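Local coordinates for STIL N-terminal domain-containing protein (Trichoplax adhaerens, PDB 5OI9), which probably takes part in centriole assembly, as the N-terminal domain of a STIL-family protein that is likely to bind CEP85 and support PLK4 activation, at residues V160-M165 / I267-V272; L29-G34 / V189-A194; L202-V207 / H239-V244. All blocks are in the same frame, centred on the assembly; numbering follows the deposited sequence. Where two conformers were deposited one is given.

Interaction 1: V160-M165 / I267-V272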
loop_
_atom_site.group_PDB
_atom_site.type_symbol
_atom_site.label_atom_id
_atom_site.label_comp_id
_atom_site.label_asym_id
_atom_site.label_seq_id
_atom_site.Cartn_x
_atom_site.Cartn_y
_atom_site.Cartn_z
ATOM N N VAL A 160 3.902 -6.144 -8.086
ATOM C CA VAL A 160 2.993 -5.862 -6.982
ATOM C C VAL A 160 3.722 -5.060 -5.917
ATOM O O VAL A 160 4.833 -5.412 -5.500
ATOM C CB VAL A 160 2.423 -7.169 -6.411
ATOM C CG1 VAL A 160 1.716 -6.909 -5.091
ATOM C CG2 VAL A 160 1.469 -7.814 -7.411
ATOM N N ASP A 161 3.098 -3.967 -5.477
ATOM C CA ASP A 161 3.677 -3.068 -4.486
ATOM C C ASP A 161 2.616 -2.750 -3.444
ATOM O O ASP A 161 1.535 -2.260 -3.787
ATOM C CB ASP A 161 4.191 -1.783 -5.148
ATOM C CG ASP A 161 5.114 -0.978 -4.244
ATOM O OD1 ASP A 161 4.995 -1.077 -3.003
ATOM O OD2 ASP A 161 5.965 -0.240 -4.782
ATOM N N ILE A 162 2.925 -3.029 -2.174
ATOM C CA ILE A 162 1.989 -2.730 -1.094
ATOM C C ILE A 162 1.691 -1.238 -1.036
ATOM O O ILE A 162 0.594 -0.831 -0.637
ATOM C CB ILE A 162 2.540 -3.248 0.251
ATOM C CG1 ILE A 162 2.878 -4.734 0.151
ATOM C CG2 ILE A 162 1.538 -3.020 1.371
ATOM C CD1 ILE A 162 3.408 -5.322 1.440
ATOM N N LYS A 163 2.648 -0.399 -1.448
ATOM C CA LYS A 163 2.433 1.044 -1.447
ATOM C C LYS A 163 1.315 1.464 -2.394
ATOM O O LYS A 163 0.733 2.538 -2.210
ATOM C CB LYS A 163 3.728 1.772 -1.817
ATOM C CG LYS A 163 4.856 1.583 -0.815
ATOM C CD LYS A 163 6.094 2.381 -1.211
ATOM C CE LYS A 163 6.742 1.824 -2.468
ATOM N NZ LYS A 163 7.260 0.443 -2.261
ATOM N N ASP A 164 0.999 0.645 -3.399
ATOM C CA ASP A 164 -0.106 0.950 -4.299
ATOM C C ASP A 164 -1.469 0.722 -3.659
ATOM O O ASP A 164 -2.484 1.070 -4.270
ATOM C CB ASP A 164 -0.004 0.106 -5.572
ATOM C CG ASP A 164 1.248 0.404 -6.373
ATOM O OD1 ASP A 164 1.696 1.569 -6.368
ATOM O OD2 ASP A 164 1.779 -0.529 -7.014
HETATM N N MSE A 165 -1.514 0.146 -2.460
HETATM C CA MSE A 165 -2.773 -0.204 -1.807
HETATM C C MSE A 165 -3.293 0.882 -0.868
HETATM O O MSE A 165 -4.352 0.725 -0.269
HETATM C CB MSE A 165 -2.618 -1.508 -1.021
HETATM C CG MSE A 165 -2.156 -2.668 -1.868
HETATM SE SE MSE A 165 -3.389 -2.966 -3.334
HETATM C CE MSE A 165 -2.106 -3.673 -4.621
ATOM N N ILE A 267 -0.400 -16.563 4.932
ATOM C CA ILE A 267 -1.325 -15.892 4.030
ATOM C C ILE A 267 -1.800 -14.554 4.576
ATOM O O ILE A 267 -2.370 -13.752 3.827
ATOM C CB ILE A 267 -2.520 -16.824 3.736
ATOM C CG1 ILE A 267 -3.325 -16.315 2.538
ATOM C CG2 ILE A 267 -3.395 -16.987 4.974
ATOM C CD1 ILE A 267 -4.496 -17.174 2.195
ATOM N N HIS A 268 -1.564 -14.282 5.860
ATOM C CA HIS A 268 -2.004 -13.035 6.471
ATOM C C HIS A 268 -1.088 -11.858 6.163
ATOM O O HIS A 268 -1.427 -10.726 6.524
ATOM C CB HIS A 268 -2.116 -13.210 7.987
ATOM C CG HIS A 268 -3.012 -14.336 8.396
ATOM N ND1 HIS A 268 -4.383 -14.275 8.281
ATOM C CD2 HIS A 268 -2.732 -15.554 8.916
ATOM C CE1 HIS A 268 -4.910 -15.405 8.714
ATOM N NE2 HIS A 268 -3.930 -16.200 9.104
ATOM N N HIS A 269 0.051 -12.091 5.522
ATOM C CA HIS A 269 0.932 -10.994 5.151
ATOM C C HIS A 269 0.201 -10.060 4.190
ATOM O O HIS A 269 -0.395 -10.531 3.210
ATOM C CB HIS A 269 2.209 -11.533 4.507
ATOM C CG HIS A 269 3.321 -10.534 4.430
ATOM N ND1 HIS A 269 3.311 -9.471 3.553
ATOM C CD2 HIS A 269 4.485 -10.442 5.116
ATOM C CE1 HIS A 269 4.417 -8.765 3.703
ATOM N NE2 HIS A 269 5.148 -9.333 4.646
ATOM N N PRO A 270 0.205 -8.746 4.434
ATOM C CA PRO A 270 -0.545 -7.836 3.551
ATOM C C PRO A 270 -0.088 -7.867 2.100
ATOM O O PRO A 270 -0.845 -7.438 1.220
ATOM C CB PRO A 270 -0.318 -6.454 4.185
ATOM C CG PRO A 270 0.871 -6.616 5.077
ATOM C CD PRO A 270 0.863 -8.037 5.545
ATOM N N TYR A 271 1.119 -8.365 1.819
ATOM C CA TYR A 271 1.554 -8.498 0.433
ATOM C C TYR A 271 0.688 -9.491 -0.335
ATOM O O TYR A 271 0.482 -9.324 -1.542
ATOM C CB TYR A 271 3.022 -8.925 0.382
ATOM C CG TYR A 271 3.572 -9.085 -1.019
ATOM C CD1 TYR A 271 4.087 -7.996 -1.710
ATOM C CD2 TYR A 271 3.583 -10.325 -1.646
ATOM C CE1 TYR A 271 4.591 -8.134 -2.987
ATOM C CE2 TYR A 271 4.087 -10.473 -2.924
ATOM C CZ TYR A 271 4.591 -9.373 -3.590
ATOM O OH TYR A 271 5.097 -9.513 -4.860
ATOM N N VAL A 272 0.186 -10.529 0.339
ATOM C CA VAL A 272 -0.658 -11.517 -0.328
ATOM C C VAL A 272 -1.964 -10.880 -0.782
ATOM O O VAL A 272 -2.384 -11.035 -1.936
ATOM C CB VAL A 272 -0.910 -12.719 0.599
ATOM C CG1 VAL A 272 -1.868 -13.703 -0.058
ATOM C CG2 VAL A 272 0.404 -13.397 0.956
HETATM O O HOH W 1 6.390 -7.582 -6.062
#
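Y271 meets V160 and I162 along the length of its side chain, which can be followed outward atom by atom. Its CB lies 3.8 Å from CD1 of I162, whose chain crosses the tyrosine at about a right angle. Farther out, CD1 of Y271 passes 3.9 Å from I162 CG1, which sits near the ring plane, so the isoleucine meets an edge. CE1 of Y271 then comes within 3.8 Å of V160 CG1 and 3.7 Å of V160 O. At the tip, Y271 OH lies 2.6 Å from water 1, which stands in the ring plane and donates to V160 O at 2.7 Å. A weak hydrogen bond joins the hydroxyl to S230 OG as well. With CG anti to the backbone N (chi1 -180°), the ring runs roughly alongside the 160-162 backbone. A phenylalanine in place of Y271 would probably keep the edge contacts but leave water 1 without its hydroxyl partner and break the bridge to V160 O. I162 CD1 also touches the edge of the H269 imidazole, while L77 and I79 of strand 69-79 pack on the same isoleucine. H269 ND1 accepts from Y271 N at 3.0 Å, in the imidazole plane (N-H...N 161°). This is a side-chain N-cap: the start of helix 270-281 is capped by H269 and set against the loop between helix 139-155 and strand 167-176.

Interaction 2: L29-G34 / V189-A194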
loop_
_atom_site.group_PDB
_atom_site.type_symbol
_atom_site.label_atom_id
_atom_site.label_comp_id
_atom_site.label_asym_id
_atom_site.label_seq_id
_atom_site.Cartn_x
_atom_site.Cartn_y
_atom_site.Cartn_z
ATOM N N LEU A 29 -8.798 -11.778 4.164
ATOM C CA LEU A 29 -7.560 -11.044 3.950
ATOM C C LEU A 29 -7.857 -9.569 3.726
ATOM O O LEU A 29 -8.819 -9.216 3.035
ATOM C CB LEU A 29 -6.791 -11.613 2.751
ATOM C CG LEU A 29 -6.590 -13.133 2.731
ATOM C CD1 LEU A 29 -5.768 -13.564 1.520
ATOM C CD2 LEU A 29 -5.937 -13.611 4.023
ATOM N N HIS A 30 -7.032 -8.710 4.320
ATOM C CA HIS A 30 -7.091 -7.279 4.057
ATOM C C HIS A 30 -5.761 -6.655 4.446
ATOM O O HIS A 30 -5.017 -7.199 5.267
ATOM C CB HIS A 30 -8.241 -6.595 4.805
ATOM C CG HIS A 30 -8.421 -5.155 4.431
ATOM N ND1 HIS A 30 -7.851 -4.123 5.145
ATOM C CD2 HIS A 30 -9.085 -4.579 3.401
ATOM C CE1 HIS A 30 -8.167 -2.971 4.578
ATOM N NE2 HIS A 30 -8.913 -3.221 3.517
ATOM N N LEU A 31 -5.479 -5.496 3.841
ATOM C CA LEU A 31 -4.210 -4.800 4.056
ATOM C C LEU A 31 -3.889 -4.637 5.537
ATOM O O LEU A 31 -2.759 -4.884 5.971
ATOM C CB LEU A 31 -4.249 -3.429 3.378
ATOM C CG LEU A 31 -3.006 -2.571 3.619
ATOM C CD1 LEU A 31 -1.840 -3.107 2.810
ATOM C CD2 LEU A 31 -3.264 -1.103 3.305
ATOM N N LEU A 32 -4.873 -4.213 6.328
ATOM C CA LEU A 32 -4.658 -3.876 7.727
ATOM C C LEU A 32 -5.154 -4.962 8.673
ATOM O O LEU A 32 -5.391 -4.684 9.853
ATOM C CB LEU A 32 -5.329 -2.540 8.046
ATOM C CG LEU A 32 -4.886 -1.367 7.166
ATOM C CD1 LEU A 32 -5.752 -0.141 7.401
ATOM C CD2 LEU A 32 -3.420 -1.046 7.413
ATOM N N LYS A 33 -5.303 -6.194 8.185
ATOM C CA LYS A 33 -5.843 -7.265 9.017
ATOM C C LYS A 33 -4.917 -7.566 10.189
ATOM O O LYS A 33 -5.347 -7.595 11.350
ATOM C CB LYS A 33 -6.064 -8.520 8.171
ATOM C CG LYS A 33 -7.196 -9.406 8.660
ATOM C CD LYS A 33 -8.530 -8.695 8.508
ATOM C CE LYS A 33 -9.694 -9.613 8.825
ATOM N NZ LYS A 33 -10.998 -8.942 8.564
ATOM N N GLY A 34 -3.631 -7.786 9.903
ATOM C CA GLY A 34 -2.678 -8.110 10.950
ATOM C C GLY A 34 -2.471 -7.009 11.971
ATOM O O GLY A 34 -2.093 -7.296 13.113
ATOM N N VAL A 189 -5.920 9.092 4.933
ATOM C CA VAL A 189 -5.580 7.920 4.136
ATOM C C VAL A 189 -6.855 7.322 3.554
ATOM O O VAL A 189 -7.939 7.438 4.132
ATOM C CB VAL A 189 -4.812 6.866 4.971
ATOM C CG1 VAL A 189 -5.736 6.205 5.989
ATOM C CG2 VAL A 189 -4.155 5.827 4.071
ATOM N N VAL A 190 -6.721 6.697 2.387
ATOM C CA VAL A 190 -7.776 5.882 1.799
ATOM C C VAL A 190 -7.185 4.527 1.436
ATOM O O VAL A 190 -6.072 4.445 0.907
ATOM C CB VAL A 190 -8.422 6.548 0.561
ATOM C CG1 VAL A 190 -9.201 7.783 0.969
ATOM C CG2 VAL A 190 -7.371 6.906 -0.474
ATOM N N VAL A 191 -7.918 3.466 1.753
ATOM C CA VAL A 191 -7.505 2.096 1.452
ATOM C C VAL A 191 -8.702 1.361 0.860
ATOM O O VAL A 191 -9.829 1.549 1.342
ATOM C CB VAL A 191 -6.977 1.387 2.709
ATOM C CG1 VAL A 191 -6.692 -0.081 2.424
ATOM C CG2 VAL A 191 -5.728 2.081 3.229
ATOM N N PRO A 192 -8.523 0.537 -0.173
ATOM C CA PRO A 192 -9.643 -0.278 -0.650
ATOM C C PRO A 192 -10.146 -1.177 0.466
ATOM O O PRO A 192 -9.364 -1.752 1.228
ATOM C CB PRO A 192 -9.034 -1.088 -1.799
ATOM C CG PRO A 192 -7.866 -0.291 -2.248
ATOM C CD PRO A 192 -7.330 0.387 -1.024
ATOM N N SER A 193 -11.466 -1.275 0.578
ATOM C CA SER A 193 -12.067 -2.042 1.656
ATOM C C SER A 193 -12.245 -3.516 1.320
ATOM O O SER A 193 -12.483 -4.308 2.231
ATOM C CB SER A 193 -13.423 -1.443 2.038
ATOM O OG SER A 193 -14.322 -1.500 0.950
ATOM N N ALA A 194 -12.106 -3.902 0.054
ATOM C CA ALA A 194 -12.432 -5.259 -0.378
ATOM C C ALA A 194 -11.761 -6.317 0.491
ATOM O O ALA A 194 -10.544 -6.299 0.695
ATOM C CB ALA A 194 -12.019 -5.446 -1.839
#
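H30 and L31 face V191-A194 with the two touching backbones running almost oppositely, 168° apart end to end, yet the nearest alpha carbons, H30 CA and A194 CA, are 7.2 Å apart and no backbone hydrogen bond links the segments. The gap is spanned by the H30 imidazole, extended by a first torsion with CG anti to the backbone N (chi1 -173°). Its NE2 donates to P192 O at 2.8 Å; the donor lies in the carbonyl plane, and the N-H...O angle of 150° leaves the bond bent. At the ring edge, CD2 of H30 lies 3.5 Å from A194 O, an oxygen that also accepts from W273 NE1. The second ring nitrogen, ND1, accepts from L32 N at 3.2 Å, an almost straight bond, though L32 N is tilted out of the imidazole plane. With both nitrogens engaged, the ring's rotation is fixed, and a neutral, NE2-protonated form is consistent with the geometry. H30 to K33 form a type I beta turn, closed by K33 N to H30 O at 3.1 Å, between strand 27-29 of the seven-stranded sheet and strand 39-44 of the nine-stranded one. Strand 180-192 belongs to the latter sheet, and the chain continues into 196-200 of the former. L31 CD2 rests 3.7 Å from V191 CG1; V191 was deposited in two conformers, so this touch is less certain than the H30 bond.

Interaction 3: L202-V207 / H239-V244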
loop_
_atom_site.group_PDB
_atom_site.type_symbol
_atom_site.label_atom_id
_atom_site.label_comp_id
_atom_site.label_asym_id
_atom_site.label_seq_id
_atom_site.Cartn_x
_atom_site.Cartn_y
_atom_site.Cartn_z
ATOM N N LEU A 202 -6.925 -28.645 -1.713
ATOM C CA LEU A 202 -5.961 -29.705 -1.960
ATOM C C LEU A 202 -4.922 -29.259 -2.991
ATOM O O LEU A 202 -5.208 -28.416 -3.845
ATOM C CB LEU A 202 -6.668 -30.966 -2.452
ATOM C CG LEU A 202 -7.551 -31.712 -1.449
ATOM C CD1 LEU A 202 -8.326 -32.819 -2.144
ATOM C CD2 LEU A 202 -6.714 -32.279 -0.316
ATOM N N PRO A 203 -3.709 -29.811 -2.930
ATOM C CA PRO A 203 -2.659 -29.379 -3.861
ATOM C C PRO A 203 -3.012 -29.703 -5.304
ATOM O O PRO A 203 -3.681 -30.695 -5.599
ATOM C CB PRO A 203 -1.426 -30.166 -3.399
ATOM C CG PRO A 203 -1.718 -30.543 -1.987
ATOM C CD PRO A 203 -3.198 -30.762 -1.929
ATOM N N VAL A 204 -2.548 -28.843 -6.208
ATOM C CA VAL A 204 -2.798 -28.967 -7.638
ATOM C C VAL A 204 -1.465 -29.152 -8.349
ATOM O O VAL A 204 -0.455 -28.558 -7.959
ATOM C CB VAL A 204 -3.554 -27.738 -8.186
ATOM C CG1 VAL A 204 -3.871 -27.915 -9.659
ATOM C CG2 VAL A 204 -4.829 -27.505 -7.389
ATOM N N SER A 205 -1.466 -29.985 -9.385
ATOM C CA SER A 205 -0.250 -30.278 -10.131
ATOM C C SER A 205 0.278 -29.031 -10.834
ATOM O O SER A 205 -0.475 -28.282 -11.463
ATOM C CB SER A 205 -0.515 -31.380 -11.158
ATOM O OG SER A 205 0.585 -31.527 -12.036
ATOM N N ILE A 206 1.587 -28.818 -10.732
ATOM C CA ILE A 206 2.268 -27.701 -11.374
ATOM C C ILE A 206 3.267 -28.263 -12.375
ATOM O O ILE A 206 4.066 -29.143 -12.032
ATOM C CB ILE A 206 2.978 -26.798 -10.348
ATOM C CG1 ILE A 206 1.967 -26.204 -9.363
ATOM C CG2 ILE A 206 3.755 -25.695 -11.053
ATOM C CD1 ILE A 206 2.606 -25.451 -8.220
ATOM N N VAL A 207 3.219 -27.758 -13.604
ATOM C CA VAL A 207 4.209 -28.147 -14.615
ATOM C C VAL A 207 5.602 -27.787 -14.112
ATOM O O VAL A 207 5.841 -26.624 -13.727
ATOM C CB VAL A 207 3.911 -27.452 -15.955
ATOM C CG1 VAL A 207 4.837 -27.968 -17.046
ATOM C CG2 VAL A 207 2.455 -27.648 -16.343
ATOM N N HIS A 239 -5.089 -29.209 -17.974
ATOM C CA HIS A 239 -5.542 -28.599 -16.721
ATOM C C HIS A 239 -4.439 -28.610 -15.666
ATOM O O HIS A 239 -4.691 -28.814 -14.477
ATOM C CB HIS A 239 -6.812 -29.275 -16.194
ATOM C CG HIS A 239 -8.033 -28.981 -17.010
ATOM N ND1 HIS A 239 -9.302 -29.331 -16.603
ATOM C CD2 HIS A 239 -8.179 -28.366 -18.208
ATOM C CE1 HIS A 239 -10.177 -28.947 -17.516
ATOM N NE2 HIS A 239 -9.521 -28.359 -18.500
ATOM N N ASN A 240 -3.203 -28.386 -16.105
ATOM C CA ASN A 240 -2.066 -28.236 -15.212
ATOM C C ASN A 240 -1.657 -26.771 -15.138
ATOM O O ASN A 240 -1.802 -26.015 -16.103
ATOM C CB ASN A 240 -0.881 -29.090 -15.670
ATOM C CG ASN A 240 -1.196 -30.573 -15.675
ATOM O OD1 ASN A 240 -0.984 -31.259 -16.675
ATOM N ND2 ASN A 240 -1.708 -31.075 -14.557
ATOM N N LEU A 241 -1.138 -26.379 -13.978
ATOM C CA LEU A 241 -0.796 -24.991 -13.708
ATOM C C LEU A 241 0.593 -24.660 -14.236
ATOM O O LEU A 241 1.540 -25.432 -14.061
ATOM C CB LEU A 241 -0.859 -24.707 -12.206
ATOM C CG LEU A 241 -2.163 -25.061 -11.492
ATOM C CD1 LEU A 241 -2.103 -24.640 -10.031
ATOM C CD2 LEU A 241 -3.353 -24.422 -12.193
ATOM N N LEU A 242 0.706 -23.499 -14.875
ATOM C CA LEU A 242 1.976 -22.971 -15.357
ATOM C C LEU A 242 2.248 -21.653 -14.647
ATOM O O LEU A 242 1.406 -20.750 -14.673
ATOM C CB LEU A 242 1.951 -22.769 -16.875
ATOM C CG LEU A 242 2.322 -23.972 -17.742
ATOM C CD1 LEU A 242 1.974 -23.717 -19.202
ATOM C CD2 LEU A 242 3.802 -24.267 -17.596
ATOM N N LEU A 243 3.414 -21.545 -14.018
ATOM C CA LEU A 243 3.786 -20.332 -13.304
ATOM C C LEU A 243 4.447 -19.351 -14.261
ATOM O O LEU A 243 5.249 -19.740 -15.115
ATOM C CB LEU A 243 4.725 -20.650 -12.140
ATOM C CG LEU A 243 4.235 -21.687 -11.124
ATOM C CD1 LEU A 243 5.098 -21.647 -9.874
ATOM C CD2 LEU A 243 2.769 -21.482 -10.774
ATOM N N VAL A 244 4.103 -18.074 -14.115
ATOM C CA VAL A 244 4.541 -17.029 -15.032
ATOM C C VAL A 244 5.140 -15.883 -14.230
ATOM O O VAL A 244 4.621 -15.514 -13.171
ATOM C CB VAL A 244 3.373 -16.526 -15.910
ATOM C CG1 VAL A 244 3.879 -15.570 -16.970
ATOM C CG2 VAL A 244 2.636 -17.694 -16.556
HETATM O O HOH W 2 5.235 -23.905 -14.078
#
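I206 and L241 form a single backbone bridge, and the contact is firmest there. L241 N donates to S205 O at 3.2 Å in a nearly straight bond (170° at the hydrogen), and V207 N donates to L241 O at 2.9 Å. The two bonds flank I206 in the pattern of a parallel bridge, although the segments diverge overall, their directions lying 70° apart. On the inner side, V204 CG1 rests 3.7 Å from L241 CD1, with the side chains at about a right angle. I206 CG2 likewise lies 4.0 Å from L243 CG. This apolar row is closed from beyond the two segments by I297 and Y301 of strand 296-302, F310 of strand 309-314 and A212 of helix 210-216. The bridge therefore adds a short piece of the loop following strand 196-200 to strand 241-245, an outermost strand of the seven-stranded mixed sheet, whose other neighbour is strand 229-235. The outward side is looser. S205 is exposed, and its OG lies 3.4 Å from N240 ND2 at an angle too poor for a hydrogen bond, leaving the pair side by side. V207 supplies apolar contact on this side: its CB lies 3.6 Å from L242 CD2, and CG2, placed beside the backbone N by a chi1 of -174°, touches L241 O and N240 CB. At V207 the backbones begin to part, its CA standing 5.7 Å from L242 CA, wider than the spacing at the bridge. Where a parallel pair would make its next direct bond, water 2 intervenes, donating to V207 O at 2.8 Å and accepting from L243 N.

Interactions 1 and 2 form one continuous buried region near the middle of the chain, their centres 9 Å apart. They touch directly: P270 CB lies 3.4 Å from L31 O, I267 O is 3.6 Å from L29 CD2, and M165 O is 3.1 Å from P192 CD. Their segments alternate along the sequence, so four separate parts of the chain meet where the two sheets adjoin. Interaction 3 lies apart, at the far edge of the seven-stranded sheet, with its centre about 23 Å from that of interaction 1 and about 29 Å from that of interaction 2. In sequence it falls between the segments of interaction 1 and follows those of interaction 2.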